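Long-range contacts in putative pneumococcal surface protein (Streptococcus pneumoniae, PDB 4CNL), which binds choline through a chain of short repeats and so probably recognises the teichoic acids of the pneumococcal cell wall: residues 157-162 with 169-174; 107-112 with 139-144; 37-42 with 53-58. One frame throughout, in Å; residues are numbered along the deposited sequence.

Interaction 1 of 3, residues 157-162 with 169-174. With CHT (choline ion), chain E.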
loop_
_atom_site.group_PDB
_atom_site.type_symbol
_atom_site.label_atom_id
_atom_site.label_comp_id
_atom_site.label_asym_id
_atom_site.label_seq_id
_atom_site.Cartn_x
_atom_site.Cartn_y
_atom_site.Cartn_z
ATOM N N LYS A 157 20.210 6.171 -12.220
ATOM C CA LYS A 157 19.847 7.199 -13.204
ATOM C C LYS A 157 20.235 6.795 -14.615
ATOM O O LYS A 157 21.326 6.252 -14.849
ATOM C CB LYS A 157 20.497 8.553 -12.878
ATOM C CG LYS A 157 19.977 9.207 -11.608
ATOM C CD LYS A 157 20.572 10.586 -11.365
ATOM C CE LYS A 157 20.270 11.029 -9.919
ATOM N NZ LYS A 157 20.927 12.315 -9.554
ATOM N N MET A 158 19.332 7.061 -15.556
ATOM C CA MET A 158 19.632 6.868 -16.975
ATOM C C MET A 158 20.795 7.748 -17.409
ATOM O O MET A 158 20.831 8.944 -17.117
ATOM C CB MET A 158 18.412 7.183 -17.834
ATOM C CG MET A 158 18.584 6.775 -19.290
ATOM S SD MET A 158 17.151 7.203 -20.293
ATOM C CE MET A 158 17.361 8.978 -20.461
ATOM N N ALA A 159 21.745 7.153 -18.122
ATOM C CA ALA A 159 22.884 7.904 -18.648
ATOM C C ALA A 159 22.511 8.723 -19.879
ATOM O O ALA A 159 21.700 8.286 -20.692
ATOM C CB ALA A 159 24.024 6.952 -18.993
ATOM N N VAL A 160 23.118 9.904 -20.018
ATOM C CA VAL A 160 22.975 10.706 -21.238
ATOM C C VAL A 160 24.298 11.350 -21.627
ATOM O O VAL A 160 25.043 11.824 -20.761
ATOM C CB VAL A 160 21.923 11.826 -21.096
ATOM C CG1 VAL A 160 20.501 11.241 -21.014
ATOM C CG2 VAL A 160 22.208 12.673 -19.873
ATOM N N ASN A 161 24.576 11.359 -22.930
ATOM C CA ASN A 161 25.787 11.977 -23.497
ATOM C C ASN A 161 27.051 11.643 -22.698
ATOM O O ASN A 161 27.731 12.525 -22.158
ATOM C CB ASN A 161 25.609 13.495 -23.608
ATOM C CG ASN A 161 26.680 14.136 -24.477
ATOM O OD1 ASN A 161 27.557 13.449 -25.015
ATOM N ND2 ASN A 161 26.608 15.456 -24.634
ATOM N N GLU A 162 27.367 10.359 -22.611
ATOM C CA GLU A 162 28.523 9.942 -21.831
ATOM C C GLU A 162 28.932 8.539 -22.225
ATOM O O GLU A 162 28.169 7.805 -22.870
ATOM C CB GLU A 162 28.236 10.018 -20.324
ATOM C CG GLU A 162 27.046 9.201 -19.846
ATOM C CD GLU A 162 26.693 9.494 -18.393
ATOM O OE1 GLU A 162 27.602 9.416 -17.534
ATOM O OE2 GLU A 162 25.512 9.809 -18.110
ATOM N N TYR A 169 30.859 2.025 -24.140
ATOM C CA TYR A 169 29.726 2.381 -24.988
ATOM C C TYR A 169 29.371 3.845 -24.837
ATOM O O TYR A 169 29.336 4.363 -23.716
ATOM C CB TYR A 169 28.497 1.542 -24.637
ATOM C CG TYR A 169 28.655 0.065 -24.866
ATOM C CD1 TYR A 169 28.361 -0.492 -26.105
ATOM C CD2 TYR A 169 29.086 -0.775 -23.850
ATOM C CE1 TYR A 169 28.499 -1.845 -26.330
ATOM C CE2 TYR A 169 29.223 -2.138 -24.067
ATOM C CZ TYR A 169 28.927 -2.663 -25.311
ATOM O OH TYR A 169 29.059 -4.013 -25.556
ATOM N N TYR A 170 29.095 4.509 -25.953
ATOM C CA TYR A 170 28.694 5.908 -25.915
ATOM C C TYR A 170 27.184 6.034 -26.068
ATOM O O TYR A 170 26.598 5.572 -27.061
ATOM C CB TYR A 170 29.401 6.720 -27.013
ATOM C CG TYR A 170 28.865 8.132 -27.084
ATOM C CD1 TYR A 170 29.287 9.099 -26.172
ATOM C CD2 TYR A 170 27.912 8.485 -28.033
ATOM C CE1 TYR A 170 28.772 10.395 -26.219
ATOM C CE2 TYR A 170 27.395 9.771 -28.083
ATOM C CZ TYR A 170 27.829 10.715 -27.169
ATOM O OH TYR A 170 27.308 11.995 -27.221
ATOM N N VAL A 171 26.538 6.658 -25.090
ATOM C CA VAL A 171 25.136 6.990 -25.277
ATOM C C VAL A 171 24.995 8.474 -25.590
ATOM O O VAL A 171 25.644 9.312 -24.970
ATOM C CB VAL A 171 24.284 6.626 -24.046
ATOM C CG1 VAL A 171 24.260 5.117 -23.863
ATOM C CG2 VAL A 171 24.828 7.297 -22.793
ATOM N N GLY A 172 24.164 8.790 -26.578
ATOM C CA GLY A 172 23.937 10.174 -26.967
ATOM C C GLY A 172 23.110 10.932 -25.950
ATOM O O GLY A 172 22.709 10.372 -24.922
ATOM N N ALA A 173 22.859 12.214 -26.216
ATOM C CA ALA A 173 22.097 13.030 -25.271
ATOM C C ALA A 173 20.704 12.463 -24.996
ATOM O O ALA A 173 20.164 12.668 -23.907
ATOM C CB ALA A 173 21.987 14.454 -25.775
ATOM N N ASP A 174 20.117 11.754 -25.961
ATOM C CA ASP A 174 18.794 11.162 -25.761
ATOM C C ASP A 174 18.831 9.865 -24.926
ATOM O O ASP A 174 17.783 9.296 -24.609
ATOM C CB ASP A 174 18.099 10.913 -27.111
ATOM C CG ASP A 174 18.867 9.961 -28.019
ATOM O OD1 ASP A 174 19.914 9.426 -27.604
ATOM O OD2 ASP A 174 18.413 9.748 -29.171
HETATM C C4 CHT E . 25.433 -3.869 -24.568
HETATM C C5 CHT E . 23.937 -3.604 -24.662
HETATM C C6 CHT E . 22.372 -2.178 -25.688
HETATM C C7 CHT E . 24.667 -1.627 -25.682
HETATM C C8 CHT E . 23.885 -3.428 -26.991
HETATM O O6 CHT E . 25.652 -4.777 -23.498
HETATM N N1 CHT E . 23.710 -2.701 -25.761
#
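Tyr170 reaches across to Asn161 and donates a hydrogen bond from its hydroxyl to the side-chain carbonyl, OH to OD1 2.7 Å. The phenol meets OD1 from above the carbonyl plane, 52° out of it, while OD1 lies at the ring's edge, near its plane, with amide and ring planes 87° apart. With CG of Asn161 anti to its own backbone nitrogen (chi1 -167°), the amide swings over beside this hydroxyl.

Next to that polar pair the backbones are joined by three bonds. Asn161 N gives its hydrogen almost straight to Gly172 O at 2.9 Å, although it too approaches from above the carbonyl plane. Glu162 N binds Val171 O at 3.1 Å, and Val171 N returns a bond to Glu162 O at 3.0 Å, so both polar backbone atoms of Glu162 are paired with the same residue. Two consecutive residues, Asn161 and Glu162, thus face Val171: a G1 beta bulge at the mouth of the hairpin formed by strands 162-164 and 169-171, with Asn161 in the left-handed conformation usual for its first position.

The carboxylate of Glu162 is divided between two partners. OE2 turns back along its own segment and accepts Val160 N at 3.1 Å through its anti lone pair, whereas OE1 forms a salt bridge with Lys153. On the apolar side Val171 CG2 lies 3.9 Å from Ala159 CB. Tyr169 carries the hairpin into a choline site: C7 of the choline sits over one face of its ring, offset toward the rim, with Trp146 and Trp177 edge-to-face with the same tyrosine. Met158 belongs to a second choline pocket, with Trp123, Trp132 and Tyr150. Asp174, at the other end of the segment, pairs with Val176 N and Lys178.

Interaction 2 of 3, residues 107-112 with 139-144; sequences QGNYYL and GSYAYS. With CHT (choline ion), chain B; CHT (choline ion), chain F.
Asn109 and Tyr141 meet obliquely, amide and ring planes 69° apart, with OD1 of Asn109 coming to the edge of the phenol at 3.4 Å from Tyr141 CE1. Beside them Tyr141 N donates to Asn109 O at 3.0 Å. CG of Tyr141 is wedged between its backbone nitrogen and carbonyl carbon (chi1 70°), which sets the ring alongside Asn109, with C8 of a choline over the centre of one face.

Tyr110 is turned to a different choline, whose C7 sits 3.5 Å above the ring plane, over its middle; Asn109 CB lies toward the rim of the opposite face. The backbone of Gly139 lies directly against this ring, Tyr110 CD1 coming to 3.4 Å from Gly139 C. A water accepts from Tyr111 N and also lies 2.7 Å from Gly139 O, to which it probably donates.

The contact thus joins two choline sites of the repeat array: Tyr110 shares one with Trp92 and Met118, Tyr141 and Gly108 the other with Trp106 and Tyr133. The type II' turn from Gln107 to Tyr110 links strands 105-107 and 110-112; its second half, Asn109 and Tyr110, packs on the loop between strands 131-135 and 145-147, while Trp83 of strand 82-86 meets Tyr110 edge-to-face.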
loop_
_atom_site.group_PDB
_atom_site.type_symbol
_atom_site.label_atom_id
_atom_site.label_comp_id
_atom_site.label_asym_id
_atom_site.label_seq_id
_atom_site.Cartn_x
_atom_site.Cartn_y
_atom_site.Cartn_z
ATOM N N GLN A 107 10.579 3.968 -1.803
ATOM C CA GLN A 107 10.560 3.228 -0.549
ATOM C C GLN A 107 11.580 2.125 -0.731
ATOM O O GLN A 107 11.351 1.184 -1.479
ATOM C CB GLN A 107 9.175 2.661 -0.248
ATOM C CG GLN A 107 9.133 1.828 1.012
ATOM C CD GLN A 107 9.459 2.653 2.249
ATOM O OE1 GLN A 107 9.090 3.830 2.348
ATOM N NE2 GLN A 107 10.146 2.039 3.196
ATOM N N GLY A 108 12.731 2.262 -0.086
ATOM C CA GLY A 108 13.810 1.328 -0.337
ATOM C C GLY A 108 14.183 1.380 -1.814
ATOM O O GLY A 108 14.369 2.462 -2.374
ATOM N N ASN A 109 14.251 0.215 -2.441
ATOM C CA ASN A 109 14.623 0.110 -3.861
ATOM C C ASN A 109 13.444 0.212 -4.833
ATOM O O ASN A 109 13.595 -0.043 -6.037
ATOM C CB ASN A 109 15.346 -1.212 -4.117
ATOM C CG ASN A 109 16.635 -1.337 -3.336
ATOM O OD1 ASN A 109 17.352 -0.358 -3.137
ATOM N ND2 ASN A 109 16.934 -2.549 -2.889
ATOM N N TYR A 110 12.284 0.601 -4.310
ATOM C CA TYR A 110 11.026 0.561 -5.049
ATOM C C TYR A 110 10.424 1.950 -5.177
ATOM O O TYR A 110 10.673 2.826 -4.349
ATOM C CB TYR A 110 10.026 -0.375 -4.353
ATOM C CG TYR A 110 10.614 -1.736 -4.125
ATOM C CD1 TYR A 110 10.532 -2.710 -5.101
ATOM C CD2 TYR A 110 11.275 -2.036 -2.936
ATOM C CE1 TYR A 110 11.090 -3.958 -4.911
ATOM C CE2 TYR A 110 11.834 -3.281 -2.735
ATOM C CZ TYR A 110 11.740 -4.233 -3.721
ATOM O OH TYR A 110 12.298 -5.479 -3.537
ATOM N N TYR A 111 9.635 2.154 -6.226
ATOM C CA TYR A 111 9.031 3.458 -6.450
ATOM C C TYR A 111 7.508 3.353 -6.459
ATOM O O TYR A 111 6.953 2.508 -7.161
ATOM C CB TYR A 111 9.526 4.058 -7.771
ATOM C CG TYR A 111 9.016 5.450 -7.989
ATOM C CD1 TYR A 111 9.643 6.542 -7.389
ATOM C CD2 TYR A 111 7.892 5.681 -8.785
ATOM C CE1 TYR A 111 9.165 7.829 -7.578
ATOM C CE2 TYR A 111 7.405 6.965 -8.977
ATOM C CZ TYR A 111 8.052 8.031 -8.383
ATOM O OH TYR A 111 7.566 9.307 -8.565
ATOM N N LEU A 112 6.843 4.205 -5.686
ATOM C CA LEU A 112 5.384 4.261 -5.660
ATOM C C LEU A 112 4.904 5.410 -6.539
ATOM O O LEU A 112 5.313 6.548 -6.352
ATOM C CB LEU A 112 4.860 4.439 -4.230
ATOM C CG LEU A 112 5.101 3.295 -3.234
ATOM C CD1 LEU A 112 4.798 1.939 -3.865
ATOM C CD2 LEU A 112 6.515 3.330 -2.625
ATOM N N GLY A 139 10.123 -4.946 -9.282
ATOM C CA GLY A 139 9.958 -3.618 -8.725
ATOM C C GLY A 139 11.258 -2.902 -8.391
ATOM O O GLY A 139 11.286 -1.676 -8.339
ATOM N N SER A 140 12.332 -3.648 -8.145
ATOM C CA SER A 140 13.578 -3.021 -7.680
ATOM C C SER A 140 14.234 -2.272 -8.830
ATOM O O SER A 140 14.224 -2.748 -9.966
ATOM C CB SER A 140 14.545 -4.056 -7.104
ATOM O OG SER A 140 14.900 -5.021 -8.076
ATOM N N TYR A 141 14.795 -1.099 -8.552
ATOM C CA TYR A 141 15.359 -0.320 -9.656
ATOM C C TYR A 141 16.607 -0.986 -10.211
ATOM O O TYR A 141 17.378 -1.619 -9.475
ATOM C CB TYR A 141 15.665 1.121 -9.234
ATOM C CG TYR A 141 16.822 1.298 -8.280
ATOM C CD1 TYR A 141 16.642 1.160 -6.907
ATOM C CD2 TYR A 141 18.086 1.630 -8.736
ATOM C CE1 TYR A 141 17.694 1.331 -6.024
ATOM C CE2 TYR A 141 19.144 1.805 -7.855
ATOM C CZ TYR A 141 18.941 1.650 -6.503
ATOM O OH TYR A 141 19.991 1.826 -5.632
ATOM N N ALA A 142 16.772 -0.858 -11.529
ATOM C CA ALA A 142 17.957 -1.352 -12.222
ATOM C C ALA A 142 19.103 -0.372 -12.039
ATOM O O ALA A 142 18.892 0.838 -12.036
ATOM C CB ALA A 142 17.660 -1.560 -13.705
ATOM N N TYR A 143 20.316 -0.889 -11.883
ATOM C CA TYR A 143 21.492 -0.032 -11.799
ATOM C C TYR A 143 22.706 -0.752 -12.368
ATOM O O TYR A 143 22.782 -1.986 -12.321
ATOM C CB TYR A 143 21.756 0.400 -10.355
ATOM C CG TYR A 143 21.998 -0.755 -9.417
ATOM C CD1 TYR A 143 20.935 -1.409 -8.804
ATOM C CD2 TYR A 143 23.289 -1.190 -9.136
ATOM C CE1 TYR A 143 21.148 -2.465 -7.945
ATOM C CE2 TYR A 143 23.509 -2.249 -8.274
ATOM C CZ TYR A 143 22.433 -2.878 -7.681
ATOM O OH TYR A 143 22.640 -3.931 -6.817
ATOM N N SER A 144 23.642 0.034 -12.894
ATOM C CA SER A 144 24.856 -0.484 -13.524
ATOM C C SER A 144 24.538 -1.582 -14.518
ATOM O O SER A 144 25.167 -2.647 -14.508
ATOM C CB SER A 144 25.834 -0.986 -12.458
ATOM O OG SER A 144 26.283 0.090 -11.659
HETATM C C4 CHT B . 7.175 -7.151 -4.666
HETATM C C5 CHT B . 7.507 -5.729 -4.242
HETATM C C6 CHT B . 9.072 -6.552 -2.664
HETATM C C7 CHT B . 8.276 -4.344 -2.525
HETATM C C8 CHT B . 6.857 -6.154 -2.004
HETATM O O6 CHT B . 8.255 -7.664 -5.429
HETATM N N1 CHT B . 7.929 -5.699 -2.860
HETATM C C4 CHT F . 19.264 4.767 -5.105
HETATM C C5 CHT F . 18.433 6.038 -5.231
HETATM C C6 CHT F . 16.508 4.760 -4.680
HETATM C C7 CHT F . 16.294 6.923 -5.563
HETATM C C8 CHT F . 17.044 5.157 -6.937
HETATM O O6 CHT F . 20.643 5.104 -5.167
HETATM N N1 CHT F . 17.073 5.714 -5.607
HETATM O O HOH W 1 19.872 -1.292 -4.838
HETATM O O HOH W 2 9.160 -0.058 -7.861
#

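Interaction 3 of 3, residues 37-42 with 53-58. With CHT (choline ion), chain D.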
loop_
_atom_site.group_PDB
_atom_site.type_symbol
_atom_site.label_atom_id
_atom_site.label_comp_id
_atom_site.label_asym_id
_atom_site.label_seq_id
_atom_site.Cartn_x
_atom_site.Cartn_y
_atom_site.Cartn_z
ATOM N N LYS A 37 -22.410 -0.116 22.607
ATOM C CA LYS A 37 -22.922 0.289 21.298
ATOM C C LYS A 37 -22.063 -0.273 20.189
ATOM O O LYS A 37 -20.838 -0.223 20.275
ATOM C CB LYS A 37 -22.980 1.810 21.175
ATOM C CG LYS A 37 -23.894 2.475 22.190
ATOM C CD LYS A 37 -23.964 3.974 21.940
ATOM C CE LYS A 37 -24.802 4.674 23.010
ATOM N NZ LYS A 37 -24.756 6.155 22.866
ATOM N N MET A 38 -22.712 -0.796 19.152
ATOM C CA MET A 38 -22.000 -1.235 17.943
ATOM C C MET A 38 -21.240 -0.089 17.276
ATOM O O MET A 38 -21.809 0.967 17.005
ATOM C CB MET A 38 -22.991 -1.840 16.949
ATOM C CG MET A 38 -22.333 -2.408 15.710
ATOM S SD MET A 38 -23.502 -2.910 14.448
ATOM C CE MET A 38 -24.018 -1.335 13.795
ATOM N N ALA A 39 -19.954 -0.297 17.006
ATOM C CA ALA A 39 -19.179 0.688 16.252
ATOM C C ALA A 39 -19.703 0.821 14.825
ATOM O O ALA A 39 -20.104 -0.158 14.190
ATOM C CB ALA A 39 -17.696 0.313 16.254
ATOM N N GLN A 40 -19.706 2.052 14.319
ATOM C CA GLN A 40 -20.219 2.307 12.988
ATOM C C GLN A 40 -19.504 3.510 12.385
ATOM O O GLN A 40 -19.357 4.547 13.046
ATOM C CB GLN A 40 -21.726 2.549 13.033
ATOM C CG GLN A 40 -22.377 2.608 11.673
ATOM C CD GLN A 40 -23.886 2.736 11.773
ATOM O OE1 GLN A 40 -24.556 1.866 12.331
ATOM N NE2 GLN A 40 -24.427 3.826 11.237
ATOM N N SER A 41 -19.054 3.353 11.142
ATOM C CA SER A 41 -18.345 4.407 10.420
ATOM C C SER A 41 -17.267 5.038 11.278
ATOM O O SER A 41 -17.215 6.254 11.454
ATOM C CB SER A 41 -19.326 5.466 9.932
ATOM O OG SER A 41 -20.216 4.897 8.996
ATOM N N GLU A 42 -16.416 4.197 11.847
ATOM C CA GLU A 42 -15.393 4.704 12.732
ATOM C C GLU A 42 -14.252 3.723 12.866
ATOM O O GLU A 42 -14.408 2.515 12.612
ATOM C CB GLU A 42 -15.986 5.019 14.113
ATOM C CG GLU A 42 -16.417 3.792 14.891
ATOM C CD GLU A 42 -17.186 4.152 16.148
ATOM O OE1 GLU A 42 -16.578 4.702 17.089
ATOM O OE2 GLU A 42 -18.400 3.888 16.188
ATOM N N TYR A 53 -8.823 -1.177 13.212
ATOM C CA TYR A 53 -9.876 -1.688 12.332
ATOM C C TYR A 53 -10.826 -0.564 11.975
ATOM O O TYR A 53 -11.024 0.349 12.773
ATOM C CB TYR A 53 -10.657 -2.814 13.014
ATOM C CG TYR A 53 -9.825 -4.027 13.334
ATOM C CD1 TYR A 53 -9.059 -4.086 14.502
ATOM C CD2 TYR A 53 -9.803 -5.111 12.473
ATOM C CE1 TYR A 53 -8.300 -5.210 14.795
ATOM C CE2 TYR A 53 -9.045 -6.232 12.753
ATOM C CZ TYR A 53 -8.296 -6.273 13.910
ATOM O OH TYR A 53 -7.545 -7.395 14.187
ATOM N N TYR A 54 -11.406 -0.625 10.780
ATOM C CA TYR A 54 -12.437 0.329 10.390
ATOM C C TYR A 54 -13.785 -0.352 10.282
ATOM O O TYR A 54 -13.966 -1.260 9.471
ATOM C CB TYR A 54 -12.112 1.010 9.062
ATOM C CG TYR A 54 -13.111 2.102 8.769
ATOM C CD1 TYR A 54 -13.079 3.294 9.483
ATOM C CD2 TYR A 54 -14.115 1.925 7.833
ATOM C CE1 TYR A 54 -14.003 4.292 9.249
ATOM C CE2 TYR A 54 -15.051 2.923 7.591
ATOM C CZ TYR A 54 -14.983 4.101 8.299
ATOM O OH TYR A 54 -15.903 5.093 8.070
ATOM N N LEU A 55 -14.734 0.087 11.107
ATOM C CA LEU A 55 -16.094 -0.417 10.986
ATOM C C LEU A 55 -16.879 0.439 9.996
ATOM O O LEU A 55 -16.958 1.662 10.132
ATOM C CB LEU A 55 -16.788 -0.460 12.352
ATOM C CG LEU A 55 -16.210 -1.464 13.359
ATOM C CD1 LEU A 55 -15.932 -2.845 12.716
ATOM C CD2 LEU A 55 -14.963 -0.912 14.066
ATOM N N LYS A 56 -17.455 -0.221 8.998
ATOM C CA LYS A 56 -18.189 0.452 7.929
ATOM C C LYS A 56 -19.550 0.963 8.400
ATOM O O LYS A 56 -19.891 0.863 9.581
ATOM C CB LYS A 56 -18.350 -0.498 6.742
ATOM C CG LYS A 56 -17.013 -0.843 6.090
ATOM C CD LYS A 56 -17.164 -1.806 4.921
ATOM C CE LYS A 56 -17.473 -3.213 5.388
ATOM N NZ LYS A 56 -17.575 -4.167 4.246
ATOM N N SER A 57 -20.322 1.515 7.469
ATOM C CA SER A 57 -21.608 2.132 7.807
ATOM C C SER A 57 -22.631 1.115 8.294
ATOM O O SER A 57 -23.566 1.464 9.011
ATOM C CB SER A 57 -22.168 2.888 6.601
ATOM O OG SER A 57 -22.512 1.983 5.565
ATOM N N ASP A 58 -22.467 -0.141 7.904
ATOM C CA ASP A 58 -23.365 -1.176 8.389
ATOM C C ASP A 58 -22.812 -1.851 9.636
ATOM O O ASP A 58 -23.404 -2.800 10.137
ATOM C CB ASP A 58 -23.645 -2.224 7.302
ATOM C CG ASP A 58 -22.381 -2.791 6.672
ATOM O OD1 ASP A 58 -21.307 -2.801 7.317
ATOM O OD2 ASP A 58 -22.466 -3.242 5.509
HETATM C C4 CHT D . -27.217 -3.727 11.344
HETATM C C5 CHT D . -26.395 -4.261 12.516
HETATM C C6 CHT D . -26.608 -6.357 11.432
HETATM C C7 CHT D . -25.595 -6.208 13.550
HETATM C C8 CHT D . -27.920 -5.879 13.319
HETATM O O6 CHT D . -26.425 -2.807 10.599
HETATM N N1 CHT D . -26.636 -5.678 12.704
HETATM O O HOH W 3 -15.482 7.545 8.764
#
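Segments 37-42 and 53-58 join as an antiparallel hydrogen-bonded pair at Glu42 and Leu55, with a G1 beta bulge in which Ser41 and Glu42 both face Leu55. Glu42 N gives to Leu55 O at 3.1 Å and Leu55 N to Glu42 O at 2.9 Å, while Ser41 N is held by Lys56 O, which it approaches from above the carbonyl plane.

Leu55 presents its branch point to Ala39: CG and CD2 both lie 3.7 Å from Ala39 CB. The Tyr54 ring meets the bulge obliquely, its CD1 3.5 Å from Glu42 O, and its hydroxyl OH hydrogen-bonds to a water at 2.6 Å that only weakly reaches Ser41 O. The Gln40 side chain runs out anti to its backbone nitrogen (chi1 -171°), laying CG and CD alongside Ser57 O, where the contact is one of proximity and the amide makes no hydrogen bond to that oxygen. Ser41 OG rests against Ser57 CA. Within its own segment, Glu42 OE2 takes a 2.9 Å bond from Gln40 N and is also salt-bridged to Lys33.

Met38 and Asp58 bring the contact to the ligand. SD of Met38 is 3.7 Å from choline C5, and the choline hydroxyl O6 donates to Asp58 O; Trp5, Trp12 and Tyr30 complete this pocket, while Tyr53 serves another choline. The bonding therefore holds the bulge mainly through backbone amides and one carboxylate, and a thioether and a main-chain carbonyl supplement the three aromatic side chains, which probably receive the ammonium group.

Interactions 1 and 3 are the same arrangement in two repeats, about 55 Å apart between centres on opposite sides of the chain's centre: each closes a hairpin with a G1 bulge and a glutamate that accepts a backbone amide. Interaction 3 is partly buried and interaction 1 lies at the surface. The tyrosine preceding the bulge's partner residue marks the difference, bonding to an asparagine side chain in interaction 1 and to water in interaction 3. Interaction 2, also a surface contact, joins a turn to a distant loop by a single direct hydrogen bond, and depends more on aromatic rings, each with a choline over one face. All three contribute residues to choline sites.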